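Long-range contact in inactive glucansucrase (Lactobacillus reuteri, PDB 5JBD), which is an inactive member of the glucansucrase group, a glycoside hydrolase family 70 protein built on a TIM-barrel domain: residues A[289-303]-A[812-824]. Residues are numbered along the deposited sequence; the frame is centred on the assembly and turned at random.
Sequences DADVLDQMGQLMNDM and YPDLFTTKAISTG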
loop_
_atom_site.group_PDB
_atom_site.type_symbol
_atom_site.label_atom_id
_atom_site.label_comp_id
_atom_site.label_asym_id
_atom_site.label_seq_id
_atom_site.Cartn_x
_atom_site.Cartn_y
_atom_site.Cartn_z
ATOM N N ASP A 289 7.931 8.625 9.693
ATOM C CA ASP A 289 8.552 9.092 10.935
ATOM C C ASP A 289 7.998 8.266 12.103
ATOM O O ASP A 289 6.785 8.220 12.325
ATOM C CB ASP A 289 8.302 10.593 11.133
ATOM C CG ASP A 289 9.143 11.200 12.255
ATOM O OD1 ASP A 289 9.275 10.581 13.327
ATOM O OD2 ASP A 289 9.657 12.325 12.079
ATOM N N ALA A 290 8.890 7.563 12.811
ATOM C CA ALA A 290 8.468 6.645 13.881
ATOM C C ALA A 290 7.779 7.317 15.064
ATOM O O ALA A 290 7.138 6.620 15.858
ATOM C CB ALA A 290 9.642 5.788 14.368
ATOM N N ASP A 291 7.882 8.649 15.182
ATOM C CA ASP A 291 7.084 9.404 16.154
ATOM C C ASP A 291 5.616 9.005 16.123
ATOM O O ASP A 291 4.971 8.962 17.172
ATOM C CB ASP A 291 7.121 10.907 15.873
ATOM C CG ASP A 291 8.480 11.531 16.048
ATOM O OD1 ASP A 291 9.416 10.902 16.601
ATOM O OD2 ASP A 291 8.613 12.701 15.612
ATOM N N VAL A 292 5.076 8.741 14.927
ATOM C CA VAL A 292 3.639 8.474 14.799
ATOM C C VAL A 292 3.243 7.125 15.401
ATOM O O VAL A 292 2.104 6.947 15.818
ATOM C CB VAL A 292 3.112 8.609 13.352
ATOM C CG1 VAL A 292 3.457 9.977 12.775
ATOM C CG2 VAL A 292 3.606 7.477 12.453
ATOM N N LEU A 293 4.192 6.196 15.491
ATOM C CA LEU A 293 3.949 4.927 16.188
ATOM C C LEU A 293 3.914 5.135 17.704
ATOM O O LEU A 293 3.058 4.576 18.375
ATOM C CB LEU A 293 4.987 3.878 15.787
ATOM C CG LEU A 293 5.197 3.644 14.285
ATOM C CD1 LEU A 293 6.364 2.697 14.066
ATOM C CD2 LEU A 293 3.940 3.091 13.637
ATOM N N ASP A 294 4.820 5.956 18.235
ATOM C CA ASP A 294 4.773 6.358 19.649
ATOM C C ASP A 294 3.436 7.022 19.984
ATOM O O ASP A 294 2.799 6.704 20.980
ATOM C CB ASP A 294 5.895 7.352 19.980
ATOM C CG ASP A 294 7.277 6.720 20.010
ATOM O OD1 ASP A 294 7.411 5.495 20.225
ATOM O OD2 ASP A 294 8.261 7.468 19.846
ATOM N N GLN A 295 3.029 7.953 19.125
ATOM C CA GLN A 295 1.831 8.785 19.361
ATOM C C GLN A 295 0.544 7.986 19.276
ATOM O O GLN A 295 -0.358 8.181 20.094
ATOM C CB GLN A 295 1.834 9.971 18.391
ATOM C CG GLN A 295 2.945 10.950 18.767
ATOM C CD GLN A 295 3.444 11.830 17.642
ATOM O OE1 GLN A 295 3.092 11.654 16.465
ATOM N NE2 GLN A 295 4.321 12.767 18.003
ATOM N N MET A 296 0.483 7.059 18.325
ATOM C CA MET A 296 -0.646 6.131 18.239
ATOM C C MET A 296 -0.777 5.320 19.530
ATOM O O MET A 296 -1.865 5.203 20.077
ATOM C CB MET A 296 -0.493 5.191 17.045
ATOM C CG MET A 296 -1.617 4.174 16.890
ATOM S SD MET A 296 -1.360 2.986 15.575
ATOM C CE MET A 296 -1.875 3.983 14.176
ATOM N N GLY A 297 0.328 4.744 19.996
ATOM C CA GLY A 297 0.323 4.001 21.255
ATOM C C GLY A 297 -0.099 4.855 22.439
ATOM O O GLY A 297 -0.875 4.412 23.291
ATOM N N GLN A 298 0.381 6.095 22.474
ATOM C CA GLN A 298 0.019 7.029 23.559
ATOM C C GLN A 298 -1.485 7.304 23.588
ATOM O O GLN A 298 -2.096 7.273 24.660
ATOM C CB GLN A 298 0.797 8.329 23.428
ATOM C CG GLN A 298 0.652 9.254 24.627
ATOM C CD GLN A 298 1.306 10.604 24.412
ATOM O OE1 GLN A 298 2.048 10.807 23.439
ATOM N NE2 GLN A 298 1.035 11.546 25.330
ATOM N N LEU A 299 -2.069 7.556 22.416
ATOM C CA LEU A 299 -3.518 7.793 22.293
ATOM C C LEU A 299 -4.315 6.612 22.791
ATOM O O LEU A 299 -5.237 6.759 23.587
ATOM C CB LEU A 299 -3.924 8.082 20.836
ATOM C CG LEU A 299 -5.426 8.265 20.535
ATOM C CD1 LEU A 299 -5.976 9.491 21.253
ATOM C CD2 LEU A 299 -5.701 8.375 19.044
ATOM N N MET A 300 -3.977 5.435 22.284
ATOM C CA MET A 300 -4.726 4.236 22.628
ATOM C C MET A 300 -4.559 3.867 24.108
ATOM O O MET A 300 -5.509 3.399 24.727
ATOM C CB MET A 300 -4.380 3.104 21.658
ATOM C CG MET A 300 -4.919 3.418 20.250
ATOM S SD MET A 300 -4.480 2.218 19.002
ATOM C CE MET A 300 -5.479 0.863 19.600
ATOM N N ASN A 301 -3.396 4.154 24.689
ATOM C CA ASN A 301 -3.214 4.012 26.147
ATOM C C ASN A 301 -4.016 5.051 26.954
ATOM O O ASN A 301 -4.598 4.724 27.993
ATOM C CB ASN A 301 -1.729 4.052 26.550
ATOM C CG ASN A 301 -1.509 3.700 28.018
ATOM O OD1 ASN A 301 -2.108 2.757 28.539
ATOM N ND2 ASN A 301 -0.665 4.472 28.695
ATOM N N ASP A 302 -4.039 6.291 26.490
ATOM C CA ASP A 302 -4.883 7.325 27.123
ATOM C C ASP A 302 -6.363 6.956 27.114
ATOM O O ASP A 302 -7.057 7.110 28.123
ATOM C CB ASP A 302 -4.690 8.669 26.414
ATOM C CG ASP A 302 -3.385 9.336 26.772
ATOM O OD1 ASP A 302 -2.656 8.816 27.656
ATOM O OD2 ASP A 302 -3.088 10.384 26.151
ATOM N N MET A 303 -6.830 6.472 25.965
ATOM C CA MET A 303 -8.244 6.166 25.768
ATOM C C MET A 303 -8.669 4.883 26.483
ATOM O O MET A 303 -9.752 4.830 27.067
ATOM C CB MET A 303 -8.564 6.044 24.267
ATOM C CG MET A 303 -8.522 7.356 23.476
ATOM S SD MET A 303 -8.670 7.086 21.680
ATOM C CE MET A 303 -10.396 6.599 21.608
ATOM N N TYR A 812 -7.200 14.561 27.061
ATOM C CA TYR A 812 -5.869 13.935 27.069
ATOM C C TYR A 812 -4.793 14.968 26.739
ATOM O O TYR A 812 -4.100 14.841 25.722
ATOM C CB TYR A 812 -5.812 12.766 26.070
ATOM C CG TYR A 812 -7.005 11.828 26.113
ATOM C CD1 TYR A 812 -7.333 11.130 27.268
ATOM C CD2 TYR A 812 -7.820 11.650 24.988
ATOM C CE1 TYR A 812 -8.421 10.262 27.298
ATOM C CE2 TYR A 812 -8.908 10.786 25.010
ATOM C CZ TYR A 812 -9.203 10.098 26.158
ATOM O OH TYR A 812 -10.289 9.259 26.167
ATOM N N PRO A 813 -4.615 15.976 27.621
ATOM C CA PRO A 813 -3.680 17.076 27.313
ATOM C C PRO A 813 -2.222 16.633 27.077
ATOM O O PRO A 813 -1.491 17.307 26.342
ATOM C CB PRO A 813 -3.793 18.006 28.534
ATOM C CG PRO A 813 -4.389 17.166 29.621
ATOM C CD PRO A 813 -5.251 16.142 28.941
ATOM N N ASP A 814 -1.821 15.512 27.682
ATOM C CA ASP A 814 -0.479 14.915 27.466
ATOM C C ASP A 814 -0.120 14.666 25.985
ATOM O O ASP A 814 1.058 14.725 25.606
ATOM C CB ASP A 814 -0.324 13.610 28.276
ATOM C CG ASP A 814 -1.421 12.597 27.964
ATOM O OD1 ASP A 814 -2.555 12.757 28.465
ATOM O OD2 ASP A 814 -1.162 11.670 27.192
ATOM N N LEU A 815 -1.136 14.414 25.155
ATOM C CA LEU A 815 -0.938 14.240 23.719
ATOM C C LEU A 815 -0.197 15.406 23.079
ATOM O O LEU A 815 0.559 15.207 22.122
ATOM C CB LEU A 815 -2.286 14.047 22.996
ATOM C CG LEU A 815 -3.042 12.746 23.280
ATOM C CD1 LEU A 815 -4.378 12.743 22.557
ATOM C CD2 LEU A 815 -2.210 11.543 22.885
ATOM N N PHE A 816 -0.450 16.617 23.585
ATOM C CA PHE A 816 0.070 17.843 22.997
ATOM C C PHE A 816 1.110 18.548 23.874
ATOM O O PHE A 816 1.480 19.697 23.597
ATOM C CB PHE A 816 -1.120 18.751 22.624
ATOM C CG PHE A 816 -2.167 18.022 21.813
ATOM C CD1 PHE A 816 -1.903 17.643 20.509
ATOM C CD2 PHE A 816 -3.382 17.653 22.377
ATOM C CE1 PHE A 816 -2.834 16.932 19.769
ATOM C CE2 PHE A 816 -4.321 16.949 21.636
ATOM C CZ PHE A 816 -4.047 16.591 20.330
ATOM N N THR A 817 1.600 17.853 24.905
ATOM C CA THR A 817 2.804 18.298 25.639
ATOM C C THR A 817 3.981 17.309 25.574
ATOM O O THR A 817 5.107 17.699 25.828
ATOM C CB THR A 817 2.488 18.627 27.112
ATOM O OG1 THR A 817 1.938 17.481 27.763
ATOM C CG2 THR A 817 1.501 19.784 27.199
ATOM N N THR A 818 3.733 16.046 25.235
ATOM C CA THR A 818 4.809 15.065 25.087
ATOM C C THR A 818 5.648 15.401 23.872
ATOM O O THR A 818 5.128 15.456 22.751
ATOM C CB THR A 818 4.232 13.668 24.934
ATOM O OG1 THR A 818 3.486 13.362 26.114
ATOM C CG2 THR A 818 5.349 12.608 24.712
ATOM N N LYS A 819 6.944 15.620 24.088
ATOM C CA LYS A 819 7.838 16.012 22.998
ATOM C C LYS A 819 8.226 14.794 22.176
ATOM O O LYS A 819 8.756 13.831 22.709
ATOM C CB LYS A 819 9.075 16.708 23.544
ATOM C CG LYS A 819 8.753 18.045 24.198
ATOM C CD LYS A 819 10.005 18.735 24.704
ATOM C CE LYS A 819 9.744 20.193 25.069
ATOM N NZ LYS A 819 9.437 20.333 26.515
ATOM N N ALA A 820 7.937 14.834 20.884
ATOM C CA ALA A 820 8.316 13.762 19.953
ATOM C C ALA A 820 9.839 13.625 19.819
ATOM O O ALA A 820 10.578 14.602 19.918
ATOM C CB ALA A 820 7.690 14.018 18.588
ATOM N N ILE A 821 10.297 12.397 19.600
ATOM C CA ILE A 821 11.740 12.095 19.506
ATOM C C ILE A 821 12.382 12.796 18.313
ATOM O O ILE A 821 13.383 13.464 18.461
ATOM C CB ILE A 821 12.010 10.556 19.423
ATOM C CG1 ILE A 821 11.556 9.881 20.737
ATOM C CG2 ILE A 821 13.488 10.265 19.149
ATOM C CD1 ILE A 821 11.761 8.372 20.887
ATOM N N SER A 822 11.811 12.628 17.126
ATOM C CA SER A 822 12.468 13.111 15.912
ATOM C C SER A 822 12.595 14.638 15.887
ATOM O O SER A 822 13.618 15.146 15.439
ATOM C CB SER A 822 11.780 12.594 14.643
ATOM O OG SER A 822 10.617 13.333 14.297
ATOM N N THR A 823 11.594 15.345 16.417
ATOM C CA THR A 823 11.552 16.835 16.375
ATOM C C THR A 823 11.896 17.555 17.666
ATOM O O THR A 823 12.294 18.721 17.624
ATOM C CB THR A 823 10.153 17.331 16.004
ATOM O OG1 THR A 823 9.199 16.835 16.960
ATOM C CG2 THR A 823 9.789 16.871 14.621
ATOM N N GLY A 824 11.710 16.884 18.804
ATOM C CA GLY A 824 11.814 17.528 20.110
ATOM C C GLY A 824 10.670 18.479 20.454
ATOM O O GLY A 824 10.792 19.222 21.422
HETATM O O HOH W 1 8.038 10.298 19.688
HETATM O O HOH W 2 4.559 13.355 21.036
HETATM O O HOH W 3 2.089 12.960 21.626
#
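S822 meets the start of helix 291-304 through both its backbone and its hydroxyl. S822 N donates to the syn lone pair of D291 OD1 at 3.0 Å, nearly straight at 164°. S822 OG lies between two carboxylates, 2.5 Å from D291 OD2 and 2.6 Å from D289 OD2. With chi1 at 80°, OG stands between the backbone N and the carbonyl carbon of S822, turned at the two acids. A820 CB packs against D291 OD2 and Q295 NE2.

Farther along the helix, Q298 reaches across in extended form, its CG anti to the backbone N (chi1 -171°), and Q298 NE2 donates to D814 OD2 at 2.9 Å, on the anti side of that carboxylate. The same D814 OD2 comes within 2.5 Å of D302 OD2, the two carboxylate planes almost perpendicular; one of the two acids is probably protonated and donates to the other. Beyond it, D302 CB sits over one face of the Y812 ring, 4.1 Å from the centroid, while L299 CD1 touches L815 CD1. Waters bridge the two segments, one linking D294 OD2 to I821 N, one Q295 NE2 to T818 O and another Q298 OE1 to L815 O.

In the second shell, Q252 binds D291 OD2 and Q295 NE2, and K334 NZ forms a salt bridge with D294 OD1. D289 OD1 accepts from D291 N, capping the helix start. The loop after helix 805-811 thus lies along helix 291-304, which follows strand 279-282 of the eight-stranded parallel sheet, as in a TIM barrel.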